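Local coordinates for Tat (Twin-arginine translocation) pathway signal sequence containing protein (PDB 5IMU) that is of unknown function, an uncharacterised mycobacterial protein whose Tat signal sequence suggests export, represented by a fragment holding the DUF5632 and DUF5631 family regions, at residues G36-G41 / G84-V89; E28-W33 / E93-V98; Q18-A23 / D104-T109; L191-E196 / N207-W212. All blocks are in the same frame, centred on the assembly; numbering follows the deposited sequence.

Contact 1 of 4, residues G36-G41 / G84-V89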
loop_
_atom_site.group_PDB
_atom_site.type_symbol
_atom_site.label_atom_id
_atom_site.label_comp_id
_atom_site.label_asym_id
_atom_site.label_seq_id
_atom_site.Cartn_x
_atom_site.Cartn_y
_atom_site.Cartn_z
ATOM N N GLY A 36 4.682 14.587 1.546
ATOM C CA GLY A 36 4.556 16.015 1.318
ATOM C C GLY A 36 3.402 16.595 2.105
ATOM O O GLY A 36 2.423 15.911 2.412
ATOM N N LEU A 37 3.532 17.876 2.437
ATOM C CA LEU A 37 2.504 18.618 3.157
ATOM C C LEU A 37 1.715 19.457 2.159
ATOM O O LEU A 37 2.296 20.264 1.426
ATOM C CB LEU A 37 3.120 19.514 4.232
ATOM C CG LEU A 37 2.120 20.238 5.139
ATOM C CD1 LEU A 37 1.368 19.241 6.013
ATOM C CD2 LEU A 37 2.805 21.296 5.994
ATOM N N ARG A 38 0.398 19.264 2.133
ATOM C CA ARG A 38 -0.463 20.051 1.263
ATOM C C ARG A 38 -0.566 21.487 1.770
ATOM O O ARG A 38 -0.214 21.801 2.911
ATOM C CB ARG A 38 -1.854 19.424 1.173
ATOM C CG ARG A 38 -1.900 18.094 0.434
ATOM C CD ARG A 38 -2.252 18.301 -1.031
ATOM N NE ARG A 38 -2.668 17.061 -1.678
ATOM C CZ ARG A 38 -2.025 16.490 -2.691
ATOM N NH1 ARG A 38 -0.928 17.049 -3.187
ATOM N NH2 ARG A 38 -2.485 15.361 -3.213
ATOM N N ASP A 39 -1.070 22.368 0.903
ATOM C CA ASP A 39 -1.136 23.782 1.254
ATOM C C ASP A 39 -2.202 24.088 2.299
ATOM O O ASP A 39 -2.250 25.221 2.787
ATOM C CB ASP A 39 -1.361 24.636 -0.001
ATOM C CG ASP A 39 -2.720 24.407 -0.644
ATOM O OD1 ASP A 39 -3.412 23.434 -0.277
ATOM O OD2 ASP A 39 -3.092 25.202 -1.533
ATOM N N ASP A 40 -3.050 23.120 2.660
ATOM C CA ASP A 40 -3.956 23.350 3.779
ATOM C C ASP A 40 -3.235 23.315 5.119
ATOM O O ASP A 40 -3.839 23.661 6.141
ATOM C CB ASP A 40 -5.111 22.337 3.773
ATOM C CG ASP A 40 -4.643 20.886 3.856
ATOM O OD1 ASP A 40 -3.467 20.628 4.194
ATOM O OD2 ASP A 40 -5.476 19.989 3.598
ATOM N N GLY A 41 -1.967 22.909 5.135
ATOM C CA GLY A 41 -1.178 22.865 6.347
ATOM C C GLY A 41 -1.427 21.672 7.241
ATOM O O GLY A 41 -0.745 21.539 8.266
ATOM N N GLY A 84 2.288 15.478 -6.320
ATOM C CA GLY A 84 1.524 16.609 -6.805
ATOM C C GLY A 84 1.946 17.898 -6.119
ATOM O O GLY A 84 3.115 18.109 -5.785
ATOM N N ALA A 85 0.964 18.768 -5.888
ATOM C CA ALA A 85 1.219 20.095 -5.340
ATOM C C ALA A 85 1.322 20.032 -3.820
ATOM O O ALA A 85 0.351 19.684 -3.139
ATOM C CB ALA A 85 0.116 21.061 -5.765
ATOM N N VAL A 86 2.497 20.378 -3.289
ATOM C CA VAL A 86 2.760 20.389 -1.856
ATOM C C VAL A 86 3.647 21.589 -1.545
ATOM O O VAL A 86 4.191 22.235 -2.442
ATOM C CB VAL A 86 3.431 19.086 -1.370
ATOM C CG1 VAL A 86 2.455 17.921 -1.433
ATOM C CG2 VAL A 86 4.657 18.791 -2.206
ATOM N N VAL A 87 3.792 21.884 -0.251
ATOM C CA VAL A 87 4.610 23.003 0.210
ATOM C C VAL A 87 5.848 22.547 0.969
ATOM O O VAL A 87 6.609 23.396 1.459
ATOM C CB VAL A 87 3.789 23.986 1.065
ATOM C CG1 VAL A 87 2.596 24.502 0.272
ATOM C CG2 VAL A 87 3.336 23.325 2.355
ATOM N N ALA A 88 6.075 21.239 1.087
ATOM C CA ALA A 88 7.315 20.690 1.624
ATOM C C ALA A 88 7.393 19.225 1.222
ATOM O O ALA A 88 6.369 18.542 1.145
ATOM C CB ALA A 88 7.397 20.838 3.148
ATOM N N VAL A 89 8.611 18.753 0.955
ATOM C CA VAL A 89 8.840 17.420 0.404
ATOM C C VAL A 89 9.983 16.741 1.148
ATOM O O VAL A 89 10.999 17.373 1.459
ATOM C CB VAL A 89 9.165 17.469 -1.106
ATOM C CG1 VAL A 89 9.363 16.061 -1.660
ATOM C CG2 VAL A 89 8.083 18.194 -1.874
HETATM O O HOH W 1 -1.078 21.811 -1.918
#
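A85, just past helix 79-83, takes a hydrogen bond from the R38 side chain, with R38 NH1 2.9 Å from A85 O. The acceptor lies in the guanidinium plane, but the donor sits 47° out of the carbonyl plane. R38 starts out pointing away from segment 84-89 and folds back through its bent chi2 (-94°); the same NH1 also bonds L83 O. A water oxygen 2.8 Å from A85 O donates to it and accepts from D39 N, giving that carbonyl a second partner.

V86 lays CB 3.2 Å from L37 O, while its CG1 rests against the bare backbone of G36. V87 N then bonds L37 O at 2.8 Å in a straight N-H...O geometry (171°). One methyl of V87, CG1, packs on D39 CA and CB; the other, CG2, approaches L37 CD2 at 4.2 Å. At A88 the backbone O receives the longer bond from L37 N, 3.2 Å, and a CA-H...O contact from G36 CA. V89 and G36 form a non-hydrogen-bonded antiparallel pair, their CA atoms 4.6 Å apart.

The direct backbone bonds at L37 are thus joined by a side-chain bond from R38 NH1 to A85 O and by a water bridge from A85 O to D39 N, a mixture consistent with the partly solvent-exposed setting.

Contact 2 of 4, residues E28-W33 / E93-V98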
loop_
_atom_site.group_PDB
_atom_site.type_symbol
_atom_site.label_atom_id
_atom_site.label_comp_id
_atom_site.label_asym_id
_atom_site.label_seq_id
_atom_site.Cartn_x
_atom_site.Cartn_y
_atom_site.Cartn_z
ATOM N N GLU A 28 10.460 -1.014 4.566
ATOM C CA GLU A 28 10.667 -1.524 3.209
ATOM C C GLU A 28 11.577 -0.572 2.445
ATOM O O GLU A 28 11.113 0.311 1.713
ATOM C CB GLU A 28 9.338 -1.714 2.478
ATOM C CG GLU A 28 9.520 -2.361 1.120
ATOM C CD GLU A 28 10.400 -3.594 1.207
ATOM O OE1 GLU A 28 9.901 -4.638 1.673
ATOM O OE2 GLU A 28 11.591 -3.516 0.830
ATOM N N PRO A 29 12.898 -0.733 2.585
ATOM C CA PRO A 29 13.835 0.211 1.956
ATOM C C PRO A 29 14.110 -0.055 0.486
ATOM O O PRO A 29 14.771 0.770 -0.159
ATOM C CB PRO A 29 15.109 0.034 2.791
ATOM C CG PRO A 29 15.048 -1.396 3.243
ATOM C CD PRO A 29 13.584 -1.714 3.445
ATOM N N ARG A 30 13.626 -1.165 -0.065
ATOM C CA ARG A 30 13.939 -1.532 -1.439
ATOM C C ARG A 30 13.138 -0.747 -2.471
ATOM O O ARG A 30 13.388 -0.907 -3.671
ATOM C CB ARG A 30 13.715 -3.035 -1.636
ATOM C CG ARG A 30 14.621 -3.905 -0.771
ATOM C CD ARG A 30 14.276 -5.384 -0.900
ATOM N NE ARG A 30 13.058 -5.730 -0.174
ATOM C CZ ARG A 30 12.527 -6.949 -0.144
ATOM N NH1 ARG A 30 13.105 -7.943 -0.805
ATOM N NH2 ARG A 30 11.417 -7.174 0.546
ATOM N N ILE A 31 12.195 0.097 -2.047
ATOM C CA ILE A 31 11.401 0.909 -2.960
ATOM C C ILE A 31 11.481 2.365 -2.520
ATOM O O ILE A 31 11.819 2.676 -1.376
ATOM C CB ILE A 31 9.930 0.449 -3.026
ATOM C CG1 ILE A 31 9.241 0.669 -1.679
ATOM C CG2 ILE A 31 9.848 -1.014 -3.440
ATOM C CD1 ILE A 31 7.828 0.115 -1.625
ATOM N N SER A 32 11.156 3.263 -3.450
ATOM C CA SER A 32 11.251 4.694 -3.189
ATOM C C SER A 32 9.981 5.211 -2.526
ATOM O O SER A 32 8.874 4.764 -2.838
ATOM C CB SER A 32 11.508 5.460 -4.488
ATOM O OG SER A 32 12.796 5.170 -4.999
ATOM N N TRP A 33 10.151 6.160 -1.604
ATOM C CA TRP A 33 9.052 6.758 -0.862
ATOM C C TRP A 33 9.159 8.275 -0.909
ATOM O O TRP A 33 10.242 8.830 -1.107
ATOM C CB TRP A 33 9.050 6.321 0.613
ATOM C CG TRP A 33 8.900 4.848 0.857
ATOM C CD1 TRP A 33 9.904 3.929 0.968
ATOM C CD2 TRP A 33 7.676 4.132 1.063
ATOM N NE1 TRP A 33 9.380 2.681 1.213
ATOM C CE2 TRP A 33 8.014 2.780 1.277
ATOM C CE3 TRP A 33 6.327 4.501 1.081
ATOM C CZ2 TRP A 33 7.053 1.797 1.504
ATOM C CZ3 TRP A 33 5.374 3.522 1.307
ATOM C CH2 TRP A 33 5.742 2.188 1.516
ATOM N N GLU A 93 15.252 7.266 -1.569
ATOM C CA GLU A 93 15.549 6.535 -2.791
ATOM C C GLU A 93 15.743 5.062 -2.460
ATOM O O GLU A 93 16.352 4.720 -1.441
ATOM C CB GLU A 93 16.797 7.091 -3.482
ATOM C CG GLU A 93 17.106 6.447 -4.835
ATOM C CD GLU A 93 16.058 6.747 -5.900
ATOM O OE1 GLU A 93 15.257 7.687 -5.715
ATOM O OE2 GLU A 93 16.041 6.040 -6.930
ATOM N N SER A 94 15.214 4.199 -3.326
ATOM C CA SER A 94 15.254 2.762 -3.095
ATOM C C SER A 94 16.676 2.288 -2.819
ATOM O O SER A 94 17.620 2.677 -3.513
ATOM C CB SER A 94 14.676 2.024 -4.303
ATOM O OG SER A 94 15.423 2.297 -5.475
ATOM N N ASN A 95 16.814 1.465 -1.776
ATOM C CA ASN A 95 18.043 0.796 -1.347
ATOM C C ASN A 95 18.996 1.706 -0.580
ATOM O O ASN A 95 20.117 1.287 -0.262
ATOM C CB ASN A 95 18.780 0.145 -2.525
ATOM C CG ASN A 95 17.958 -0.945 -3.188
ATOM O OD1 ASN A 95 17.384 -1.799 -2.512
ATOM N ND2 ASN A 95 17.898 -0.924 -4.515
ATOM N N THR A 96 18.589 2.934 -0.264
ATOM C CA THR A 96 19.333 3.740 0.695
ATOM C C THR A 96 19.186 3.147 2.092
ATOM O O THR A 96 18.110 2.675 2.471
ATOM C CB THR A 96 18.830 5.188 0.678
ATOM O OG1 THR A 96 19.069 5.766 -0.611
ATOM C CG2 THR A 96 19.532 6.029 1.743
ATOM N N TYR A 97 20.274 3.154 2.857
ATOM C CA TYR A 97 20.210 2.652 4.221
ATOM C C TYR A 97 19.465 3.632 5.118
ATOM O O TYR A 97 19.635 4.849 5.017
ATOM C CB TYR A 97 21.609 2.399 4.779
ATOM C CG TYR A 97 21.597 1.938 6.220
ATOM C CD1 TYR A 97 21.013 0.726 6.577
ATOM C CD2 TYR A 97 22.160 2.713 7.225
ATOM C CE1 TYR A 97 20.995 0.300 7.895
ATOM C CE2 TYR A 97 22.146 2.296 8.546
ATOM C CZ TYR A 97 21.563 1.088 8.875
ATOM O OH TYR A 97 21.546 0.668 10.185
ATOM N N VAL A 98 18.634 3.089 6.005
ATOM C CA VAL A 98 17.827 3.880 6.925
ATOM C C VAL A 98 18.262 3.555 8.345
ATOM O O VAL A 98 18.413 2.381 8.702
ATOM C CB VAL A 98 16.323 3.607 6.740
ATOM C CG1 VAL A 98 15.507 4.586 7.563
ATOM C CG2 VAL A 98 15.946 3.685 5.268
HETATM O O HOH W 2 15.287 -2.092 -5.090
HETATM O O HOH W 3 13.230 4.129 -7.600
#
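N95 N donates to P29 O at 2.7 Å and nearly straight (169°), a bond between the central residues of two beta turns: type I at E28-I31 and type II at E93-T96. The same P29 carbonyl is also bonded by H92 NE2. A second direct link has S94 N pointing at S32 OG, 3.1 Å away and more bent at 143°; S32 OG stands beside its own backbone N (chi1 -68°), where it meets that donor. A water extends the polar seam by donating to R30 O and accepting from N95 ND2, its oxygen 2.9 Å from the latter.

Within the first turn, R30 grips E28 side-on: NE is 2.8 Å from E28 OE2, and NH2 reaches OE1. OE2 also accepts from R30 N on its anti lone pair, so the carboxylate closes over the start of the turn and fixes the arginine's rotation. R30 NH2 has a further salt-bridge partner in E172, which ties the turn to helix 157-177. W33 NE1 bonds E28 O in the plane of the indole.

Farther out, S94 CB presses to 3.3 Å of R30 O. N95 OD1 touches R30 CA at 3.6 Å and, a little farther off, R30 CG. P29 CB passes T96 O at 4.0 Å and faces the V98 CG2 methyl more loosely.

Two backbone N-H groups therefore join the segments: one is met by the P29 carbonyl of the first turn, the other by the hydroxyl of S32, just after that turn. The charged pair bridges neither; with R30 N and NE both on E28 OE2, it probably stabilises the first turn.

Contact 3 of 4, residues Q18-A23 / D104-T109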
loop_
_atom_site.group_PDB
_atom_site.type_symbol
_atom_site.label_atom_id
_atom_site.label_comp_id
_atom_site.label_asym_id
_atom_site.label_seq_id
_atom_site.Cartn_x
_atom_site.Cartn_y
_atom_site.Cartn_z
ATOM N N GLN A 18 10.443 14.097 7.078
ATOM C CA GLN A 18 11.523 13.140 6.863
ATOM C C GLN A 18 11.405 11.949 7.807
ATOM O O GLN A 18 11.685 10.811 7.413
ATOM C CB GLN A 18 12.881 13.823 7.024
ATOM C CG GLN A 18 14.037 13.011 6.457
ATOM C CD GLN A 18 13.932 12.821 4.953
ATOM O OE1 GLN A 18 14.077 13.772 4.187
ATOM N NE2 GLN A 18 13.657 11.592 4.526
ATOM N N ARG A 19 10.997 12.187 9.057
ATOM C CA ARG A 19 10.798 11.076 9.984
ATOM C C ARG A 19 9.672 10.164 9.515
ATOM O O ARG A 19 9.740 8.942 9.691
ATOM C CB ARG A 19 10.511 11.593 11.395
ATOM C CG ARG A 19 11.692 12.272 12.069
ATOM C CD ARG A 19 11.445 12.463 13.563
ATOM N NE ARG A 19 10.271 13.286 13.840
ATOM C CZ ARG A 19 10.295 14.611 13.939
ATOM N NH1 ARG A 19 11.435 15.268 13.785
ATOM N NH2 ARG A 19 9.179 15.282 14.192
ATOM N N ILE A 20 8.626 10.738 8.916
ATOM C CA ILE A 20 7.535 9.925 8.384
ATOM C C ILE A 20 8.028 9.065 7.226
ATOM O O ILE A 20 7.724 7.869 7.148
ATOM C CB ILE A 20 6.357 10.823 7.964
ATOM C CG1 ILE A 20 5.633 11.361 9.200
ATOM C CG2 ILE A 20 5.390 10.062 7.066
ATOM C CD1 ILE A 20 4.503 12.305 8.879
ATOM N N VAL A 21 8.804 9.657 6.314
ATOM C CA VAL A 21 9.357 8.897 5.194
ATOM C C VAL A 21 10.274 7.791 5.702
ATOM O O VAL A 21 10.161 6.628 5.296
ATOM C CB VAL A 21 10.099 9.831 4.222
ATOM C CG1 VAL A 21 10.891 9.016 3.215
ATOM C CG2 VAL A 21 9.124 10.741 3.506
ATOM N N ASP A 22 11.201 8.138 6.598
ATOM C CA ASP A 22 12.137 7.142 7.109
ATOM C C ASP A 22 11.422 6.046 7.891
ATOM O O ASP A 22 11.922 4.917 7.971
ATOM C CB ASP A 22 13.199 7.820 7.974
ATOM C CG ASP A 22 14.099 8.743 7.172
ATOM O OD1 ASP A 22 14.058 8.677 5.925
ATOM O OD2 ASP A 22 14.850 9.531 7.786
ATOM N N ALA A 23 10.248 6.350 8.453
ATOM C CA ALA A 23 9.509 5.343 9.209
ATOM C C ALA A 23 8.992 4.233 8.302
ATOM O O ALA A 23 9.045 3.051 8.665
ATOM C CB ALA A 23 8.354 5.998 9.967
ATOM N N ASP A 104 11.975 9.255 18.743
ATOM C CA ASP A 104 11.235 10.253 17.980
ATOM C C ASP A 104 10.581 9.689 16.723
ATOM O O ASP A 104 9.933 10.444 15.989
ATOM C CB ASP A 104 12.156 11.423 17.611
ATOM C CG ASP A 104 13.393 10.982 16.853
ATOM O OD1 ASP A 104 13.776 9.796 16.964
ATOM O OD2 ASP A 104 13.988 11.823 16.147
ATOM N N ALA A 105 10.720 8.393 16.462
ATOM C CA ALA A 105 10.080 7.808 15.293
ATOM C C ALA A 105 8.561 7.868 15.446
ATOM O O ALA A 105 8.037 7.631 16.541
ATOM C CB ALA A 105 10.534 6.359 15.100
ATOM N N PRO A 106 7.828 8.183 14.378
ATOM C CA PRO A 106 6.372 8.311 14.502
ATOM C C PRO A 106 5.715 6.970 14.786
ATOM O O PRO A 106 6.094 5.937 14.229
ATOM C CB PRO A 106 5.941 8.860 13.135
ATOM C CG PRO A 106 7.203 9.354 12.487
ATOM C CD PRO A 106 8.299 8.493 13.020
ATOM N N ALA A 107 4.714 6.999 15.661
ATOM C CA ALA A 107 3.965 5.794 15.986
ATOM C C ALA A 107 3.195 5.299 14.768
ATOM O O ALA A 107 2.556 6.078 14.054
ATOM C CB ALA A 107 3.009 6.062 17.146
ATOM N N LEU A 108 3.253 3.990 14.538
ATOM C CA LEU A 108 2.681 3.391 13.333
ATOM C C LEU A 108 1.219 2.996 13.565
ATOM O O LEU A 108 0.837 1.827 13.532
ATOM C CB LEU A 108 3.527 2.201 12.898
ATOM C CG LEU A 108 5.010 2.530 12.700
ATOM C CD1 LEU A 108 5.827 1.277 12.426
ATOM C CD2 LEU A 108 5.179 3.544 11.579
ATOM N N THR A 109 0.393 4.016 13.796
ATOM C CA THR A 109 -1.018 3.830 14.109
ATOM C C THR A 109 -1.941 4.300 12.992
ATOM O O THR A 109 -3.154 4.399 13.209
ATOM C CB THR A 109 -1.374 4.568 15.402
ATOM O OG1 THR A 109 -1.190 5.976 15.213
ATOM C CG2 THR A 109 -0.486 4.107 16.538
HETATM O O HOH W 4 7.754 11.675 14.676
#
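Residues A105-A107 follow a polyproline II-like extended path, with P106 at phi/psi -68°/140°, and press the P106 ring into the surface of helix 6-27 between R19, I20 and A23. These three sit one turn apart or side by side on the helix, forming a shallow seat for the pyrrolidine. P106 CD lies 3.9 Å from A23 CB and 3.7 Å from R19 O, so CD meets both a methyl and the helix backbone. CG of the same ring comes within 4.2 Å of I20 CG1, the two side chains crossing at a slant. Beyond the proline, L108 CD2 reaches the A23 methyl at 4.3 Å from a residue that forms the centre of an inverse gamma turn.

At the N-terminal end of segment 104-109, R19 spans D104. Its CD is 3.5 Å from D104 O, and the bend at chi3 (-60°) turns NE toward a water at 3.1 Å. That water, lying in the guanidinium plane, donates to D104 O with its oxygen 2.8 Å away. The D104 and R19 side chains cross at about a right angle without direct pairing, since R19 NE and D104 OD2 stay 4.6 Å apart; any attraction between the charges is probably long-range and mild.

P62 touches both I20 and P106, and A107 shares a backbone bond with A63, linking the loop to the region before strand 65-67. Elsewhere round the helix, Q18 and V21 lean on A90 of strand 88-92, so helix 6-27 lies between that strand and the loop.

Contact 4 of 4, residues L191-E196 / N207-W212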
loop_
_atom_site.group_PDB
_atom_site.type_symbol
_atom_site.label_atom_id
_atom_site.label_comp_id
_atom_site.label_asym_id
_atom_site.label_seq_id
_atom_site.Cartn_x
_atom_site.Cartn_y
_atom_site.Cartn_z
ATOM N N LEU A 191 -4.744 -8.956 -5.026
ATOM C CA LEU A 191 -5.869 -9.871 -4.849
ATOM C C LEU A 191 -5.648 -10.802 -3.662
ATOM O O LEU A 191 -6.576 -11.055 -2.884
ATOM C CB LEU A 191 -6.097 -10.686 -6.122
ATOM C CG LEU A 191 -7.082 -10.143 -7.161
ATOM C CD1 LEU A 191 -7.267 -11.153 -8.287
ATOM C CD2 LEU A 191 -8.420 -9.787 -6.528
ATOM N N LEU A 192 -4.432 -11.330 -3.513
ATOM C CA LEU A 192 -4.141 -12.175 -2.360
ATOM C C LEU A 192 -4.260 -11.390 -1.059
ATOM O O LEU A 192 -4.739 -11.919 -0.048
ATOM C CB LEU A 192 -2.747 -12.784 -2.495
ATOM C CG LEU A 192 -2.499 -13.675 -3.715
ATOM C CD1 LEU A 192 -1.024 -14.035 -3.829
ATOM C CD2 LEU A 192 -3.356 -14.932 -3.655
ATOM N N ALA A 193 -3.829 -10.124 -1.068
ATOM C CA ALA A 193 -3.932 -9.291 0.127
ATOM C C ALA A 193 -5.388 -9.052 0.505
ATOM O O ALA A 193 -5.728 -8.993 1.693
ATOM C CB ALA A 193 -3.211 -7.961 -0.093
ATOM N N ALA A 194 -6.263 -8.909 -0.494
ATOM C CA ALA A 194 -7.681 -8.727 -0.209
ATOM C C ALA A 194 -8.274 -9.968 0.445
ATOM O O ALA A 194 -9.080 -9.863 1.376
ATOM C CB ALA A 194 -8.435 -8.382 -1.495
ATOM N N ILE A 195 -7.879 -11.155 -0.025
ATOM C CA ILE A 195 -8.388 -12.393 0.557
ATOM C C ILE A 195 -7.950 -12.524 2.011
ATOM O O ILE A 195 -8.744 -12.907 2.879
ATOM C CB ILE A 195 -7.939 -13.604 -0.282
ATOM C CG1 ILE A 195 -8.547 -13.536 -1.685
ATOM C CG2 ILE A 195 -8.337 -14.904 0.397
ATOM C CD1 ILE A 195 -8.007 -14.584 -2.633
ATOM N N GLU A 196 -6.687 -12.201 2.306
ATOM C CA GLU A 196 -6.208 -12.339 3.681
ATOM C C GLU A 196 -6.919 -11.371 4.617
ATOM O O GLU A 196 -7.317 -11.750 5.723
ATOM C CB GLU A 196 -4.697 -12.130 3.761
ATOM C CG GLU A 196 -4.179 -12.190 5.200
ATOM C CD GLU A 196 -2.665 -12.199 5.301
ATOM O OE1 GLU A 196 -2.058 -13.271 5.091
ATOM O OE2 GLU A 196 -2.078 -11.138 5.600
ATOM N N ASN A 207 -11.481 -4.187 0.942
ATOM C CA ASN A 207 -11.997 -3.186 0.016
ATOM C C ASN A 207 -10.866 -2.350 -0.573
ATOM O O ASN A 207 -10.816 -2.116 -1.787
ATOM C CB ASN A 207 -13.016 -2.303 0.737
ATOM C CG ASN A 207 -13.764 -1.387 -0.205
ATOM O OD1 ASN A 207 -14.610 -1.833 -0.980
ATOM N ND2 ASN A 207 -13.465 -0.094 -0.139
ATOM N N TYR A 208 -9.941 -1.896 0.278
ATOM C CA TYR A 208 -8.807 -1.096 -0.180
ATOM C C TYR A 208 -8.015 -1.826 -1.258
ATOM O O TYR A 208 -7.703 -1.258 -2.311
ATOM C CB TYR A 208 -7.914 -0.746 1.016
ATOM C CG TYR A 208 -6.572 -0.121 0.680
ATOM C CD1 TYR A 208 -6.431 1.261 0.575
ATOM C CD2 TYR A 208 -5.443 -0.909 0.501
ATOM C CE1 TYR A 208 -5.203 1.834 0.281
ATOM C CE2 TYR A 208 -4.213 -0.345 0.204
ATOM C CZ TYR A 208 -4.098 1.028 0.097
ATOM O OH TYR A 208 -2.877 1.595 -0.195
ATOM N N HIS A 209 -7.684 -3.094 -1.013
ATOM C CA HIS A 209 -6.860 -3.830 -1.966
ATOM C C HIS A 209 -7.638 -4.162 -3.235
ATOM O O HIS A 209 -7.074 -4.148 -4.334
ATOM C CB HIS A 209 -6.313 -5.098 -1.315
ATOM C CG HIS A 209 -5.282 -4.834 -0.263
ATOM N ND1 HIS A 209 -4.098 -4.181 -0.530
ATOM C CD2 HIS A 209 -5.259 -5.130 1.058
ATOM C CE1 HIS A 209 -3.389 -4.088 0.581
ATOM N NE2 HIS A 209 -4.072 -4.656 1.559
ATOM N N LEU A 210 -8.932 -4.460 -3.104
ATOM C CA LEU A 210 -9.741 -4.759 -4.284
ATOM C C LEU A 210 -9.901 -3.529 -5.171
ATOM O O LEU A 210 -9.847 -3.635 -6.402
ATOM C CB LEU A 210 -11.111 -5.288 -3.862
ATOM C CG LEU A 210 -11.729 -6.453 -4.643
ATOM C CD1 LEU A 210 -13.238 -6.274 -4.761
ATOM C CD2 LEU A 210 -11.092 -6.642 -6.014
ATOM N N ALA A 211 -10.112 -2.358 -4.566
ATOM C CA ALA A 211 -10.230 -1.133 -5.351
ATOM C C ALA A 211 -8.943 -0.843 -6.111
ATOM O O ALA A 211 -8.978 -0.471 -7.290
ATOM C CB ALA A 211 -10.595 0.042 -4.443
ATOM N N TRP A 212 -7.795 -1.017 -5.455
ATOM C CA TRP A 212 -6.526 -0.782 -6.131
ATOM C C TRP A 212 -6.246 -1.835 -7.194
ATOM O O TRP A 212 -5.572 -1.543 -8.188
ATOM C CB TRP A 212 -5.391 -0.731 -5.111
ATOM C CG TRP A 212 -5.192 0.641 -4.552
ATOM C CD1 TRP A 212 -5.606 1.105 -3.337
ATOM C CD2 TRP A 212 -4.544 1.739 -5.204
ATOM N NE1 TRP A 212 -5.245 2.426 -3.189
ATOM C CE2 TRP A 212 -4.592 2.837 -4.323
ATOM C CE3 TRP A 212 -3.922 1.897 -6.447
ATOM C CZ2 TRP A 212 -4.041 4.077 -4.646
ATOM C CZ3 TRP A 212 -3.376 3.128 -6.766
ATOM C CH2 TRP A 212 -3.438 4.202 -5.871
#
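A193 CB sits squarely over one face of the H209 imidazole, 3.6 Å from the ring centroid and only 7° off the normal, a CH-pi contact that keeps all five ring atoms within 3.9 Å of the methyl. The opposite face is met by Y208 CD2, 3.7 Å above the ring plane but displaced toward the rim. In turn, H209 CE1 lies in the plane of the Y208 ring at its edge, and W212 CD1 stands over one face of that tyrosine. H209 ND1 is hydrogen-bonded by W54 NE1, which, as an indole N-H can only donate, is consistent with ND1 acting as acceptor and fixes the turn of the ring.

Helices 183-199 and 203-216 form an antiparallel helical hairpin within the helical bundle, their local axes 8.0 Å apart and crossing at -160°. The small side chains of A193 and A194 are consistent with that spacing: A194 faces H209, the CA atoms being 5.3 Å apart, and A194 CB touches H209 CB at 3.9 Å. H209 places CG beside its backbone N (chi1 -70°), which brings a face of the ring under the A193 methyl.

At the other flank of the interface, L191 CD2 and L210 CD2 meet at 4.2 Å. L191 also packs on A131, and L210 on F124 and T127, all three from helix 124-133.

Contacts 1, 2 and 3 belong to the alpha/beta part of the fragment and contact 4 to its helical bundle. Along the chain, contact 1 is nested inside the loop closed by contact 2, itself nested inside that closed by contact 3; contact 4 follows afterwards. Contacts 1 and 2 lie toward opposite ends of the strand pair 33-37/88-92, their centres 22 Å apart, whereas contact 3 packs a loop on helix 6-27. Contacts 2 and 3 touch through V98 with D22 and W33 with V21. The centre of contact 4 lies about 24 to 29 Å from the centres of the others, yet W54 with H209 and R30 with E172 join the two parts.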